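Local coordinates for cGAS/DncV-like nucleotidyltransferase in E. coli homolog (Elizabethkingia meningoseptica ATCC 13253 = NBRC 12535, PDB 6E0M), which synthesizes cyclic nucleotide second messengers in response to phage infection, as the nucleotidyltransferase of a CBASS antivirus system, at residues Asn52-Arg57 / Arg191-Leu196. Sequence-based numbering, arbitrary orientation.
Sequences NNTNVR and RMVRIL. With DPO (diphosphate), chain B.
The loop between helix 48-52 and strand 62-68 of the nucleotidyltransferase core meets helix 188-205 beside a bound diphosphate, with Asn53 and Arg194 as the main pair. Asn53 leaves the helix with positive phi, and its carbonyl points at the edge of the Arg194 guanidinium. Arg194 grips this one oxygen side-on: NE and NH2 each lie 2.9 Å from Asn53 O. The oxygen lies in the guanidinium plane, 2° out of it; with the diphosphate bonds this should hold the group's rotation. The chain of Arg194 is extended from CG to NE, which brings the guanidinium between Asn53 O and the diphosphate. Arg194 NH1 donates to DPO O5 at 2.9 Å, and its NH2 to O7 almost straight (178°). Arg194 NH1 also bonds Ser12 O.

The Asn53 amide is turned 65° from the guanidinium and gives ND2 to DPO O2 at 3.1 Å. One turn earlier on the helix, Arg191 uses NE for O5 and NH2 for O6 of DPO. Arg187 binds the same anion. Farther along the loop from the diphosphate, Val56 CG1 lies 3.7 Å from Arg194 CB, and Thr54 CG2 lightly touches Val193 CG1. Lys197, probably a GTP ligand, bonds Thr54 O. Asn52, just before Asn53, is likewise a probable GTP ligand. Together the loop and the arginine-bearing helix face form a diphosphate-binding site, consistent with a place next to the nucleotide site of a CD-NTase.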
loop_
_atom_site.group_PDB
_atom_site.type_symbol
_atom_site.label_atom_id
_atom_site.label_comp_id
_atom_site.label_asym_id
_atom_site.label_seq_id
_atom_site.Cartn_x
_atom_site.Cartn_y
_atom_site.Cartn_z
ATOM N N ASN A 52 0.075 2.639 -6.259
ATOM C CA ASN A 52 1.510 2.413 -6.401
ATOM C C ASN A 52 1.849 1.384 -7.463
ATOM O O ASN A 52 3.036 1.168 -7.736
ATOM C CB ASN A 52 2.075 2.020 -5.042
ATOM C CG ASN A 52 1.699 3.024 -3.956
ATOM O OD1 ASN A 52 1.760 4.225 -4.168
ATOM N ND2 ASN A 52 1.311 2.527 -2.792
ATOM N N ASN A 53 0.838 0.766 -8.075
ATOM C CA ASN A 53 1.002 -0.226 -9.143
ATOM C C ASN A 53 1.808 -1.437 -8.674
ATOM O O ASN A 53 2.728 -1.906 -9.346
ATOM C CB ASN A 53 1.631 0.396 -10.393
ATOM C CG ASN A 53 1.321 -0.387 -11.653
ATOM O OD1 ASN A 53 0.276 -1.046 -11.747
ATOM N ND2 ASN A 53 2.214 -0.309 -12.643
ATOM N N THR A 54 1.425 -1.977 -7.520
ATOM C CA THR A 54 2.123 -3.129 -6.963
ATOM C C THR A 54 1.221 -4.346 -6.766
ATOM O O THR A 54 1.561 -5.230 -5.986
ATOM C CB THR A 54 2.777 -2.743 -5.634
ATOM O OG1 THR A 54 1.778 -2.251 -4.738
ATOM C CG2 THR A 54 3.831 -1.646 -5.835
ATOM N N ASN A 55 0.117 -4.444 -7.499
ATOM C CA ASN A 55 -0.767 -5.599 -7.384
ATOM C C ASN A 55 -0.160 -6.822 -8.058
ATOM O O ASN A 55 0.340 -6.736 -9.182
ATOM C CB ASN A 55 -2.118 -5.320 -8.043
ATOM C CG ASN A 55 -3.026 -4.484 -7.199
ATOM O OD1 ASN A 55 -3.296 -4.790 -6.037
ATOM N ND2 ASN A 55 -3.524 -3.414 -7.792
ATOM N N VAL A 56 -0.231 -7.970 -7.383
ATOM C CA VAL A 56 0.261 -9.214 -7.958
ATOM C C VAL A 56 -0.820 -10.283 -8.024
ATOM O O VAL A 56 -0.525 -11.439 -8.318
ATOM C CB VAL A 56 1.497 -9.734 -7.200
ATOM C CG1 VAL A 56 2.571 -8.668 -7.185
ATOM C CG2 VAL A 56 1.141 -10.137 -5.777
ATOM N N ARG A 57 -2.066 -9.919 -7.762
ATOM C CA ARG A 57 -3.177 -10.853 -7.842
ATOM C C ARG A 57 -4.245 -10.315 -8.776
ATOM O O ARG A 57 -4.340 -9.109 -9.024
ATOM C CB ARG A 57 -3.759 -11.140 -6.456
ATOM C CG ARG A 57 -2.748 -11.822 -5.552
ATOM C CD ARG A 57 -3.363 -12.345 -4.288
ATOM N NE ARG A 57 -3.082 -13.769 -4.109
ATOM C CZ ARG A 57 -3.246 -14.422 -2.965
ATOM N NH1 ARG A 57 -3.685 -13.771 -1.896
ATOM N NH2 ARG A 57 -2.968 -15.715 -2.890
ATOM N N ARG A 191 9.393 -3.807 -9.509
ATOM C CA ARG A 191 9.411 -5.188 -9.961
ATOM C C ARG A 191 9.897 -6.119 -8.862
ATOM O O ARG A 191 9.351 -7.217 -8.698
ATOM C CB ARG A 191 10.245 -5.305 -11.227
ATOM C CG ARG A 191 9.504 -4.707 -12.413
ATOM C CD ARG A 191 10.322 -4.628 -13.675
ATOM N NE ARG A 191 9.633 -3.809 -14.675
ATOM C CZ ARG A 191 10.091 -3.515 -15.879
ATOM N NH1 ARG A 191 11.243 -4.011 -16.298
ATOM N NH2 ARG A 191 9.384 -2.735 -16.672
ATOM N N MET A 192 10.879 -5.674 -8.062
ATOM C CA MET A 192 11.332 -6.488 -6.935
ATOM C C MET A 192 10.295 -6.520 -5.828
ATOM O O MET A 192 10.097 -7.562 -5.196
ATOM C CB MET A 192 12.672 -5.982 -6.391
ATOM C CG MET A 192 13.798 -6.107 -7.410
ATOM S SD MET A 192 14.180 -7.869 -7.706
ATOM C CE MET A 192 14.199 -7.898 -9.510
ATOM N N VAL A 193 9.622 -5.401 -5.575
ATOM C CA VAL A 193 8.515 -5.425 -4.622
ATOM C C VAL A 193 7.497 -6.478 -5.039
ATOM O O VAL A 193 7.015 -7.269 -4.217
ATOM C CB VAL A 193 7.878 -4.033 -4.499
ATOM C CG1 VAL A 193 6.537 -4.096 -3.775
ATOM C CG2 VAL A 193 8.819 -3.095 -3.760
ATOM N N ARG A 194 7.119 -6.474 -6.320
ATOM C CA ARG A 194 6.095 -7.412 -6.779
ATOM C C ARG A 194 6.545 -8.858 -6.611
ATOM O O ARG A 194 5.761 -9.704 -6.166
ATOM C CB ARG A 194 5.717 -7.106 -8.232
ATOM C CG ARG A 194 4.966 -5.784 -8.395
ATOM C CD ARG A 194 4.519 -5.530 -9.811
ATOM N NE ARG A 194 4.396 -4.114 -10.114
ATOM C CZ ARG A 194 5.124 -3.458 -11.011
ATOM N NH1 ARG A 194 6.078 -4.067 -11.698
ATOM N NH2 ARG A 194 4.927 -2.171 -11.183
ATOM N N ILE A 195 7.799 -9.165 -6.961
ATOM C CA ILE A 195 8.303 -10.526 -6.765
ATOM C C ILE A 195 8.194 -10.939 -5.297
ATOM O O ILE A 195 7.753 -12.051 -4.970
ATOM C CB ILE A 195 9.754 -10.644 -7.260
ATOM C CG1 ILE A 195 9.811 -10.543 -8.782
ATOM C CG2 ILE A 195 10.373 -11.950 -6.770
ATOM C CD1 ILE A 195 11.215 -10.310 -9.313
ATOM N N LEU A 196 8.625 -10.062 -4.392
ATOM C CA LEU A 196 8.574 -10.401 -2.978
ATOM C C LEU A 196 7.146 -10.522 -2.474
ATOM O O LEU A 196 6.881 -11.336 -1.583
ATOM C CB LEU A 196 9.359 -9.377 -2.176
ATOM C CG LEU A 196 10.877 -9.457 -2.353
ATOM C CD1 LEU A 196 11.535 -8.259 -1.629
ATOM C CD2 LEU A 196 11.451 -10.756 -1.848
HETATM P P1 DPO B . 4.011 -1.096 -16.087
HETATM O O1 DPO B . 4.147 -1.989 -17.297
HETATM O O2 DPO B . 2.561 -1.020 -15.637
HETATM O O3 DPO B . 4.518 0.301 -16.406
HETATM O O4 DPO B . 4.871 -1.705 -14.821
HETATM P P2 DPO B . 6.472 -1.544 -14.518
HETATM O O5 DPO B . 6.968 -2.933 -14.160
HETATM O O6 DPO B . 7.198 -0.985 -15.727
HETATM O O7 DPO B . 6.539 -0.592 -13.318
#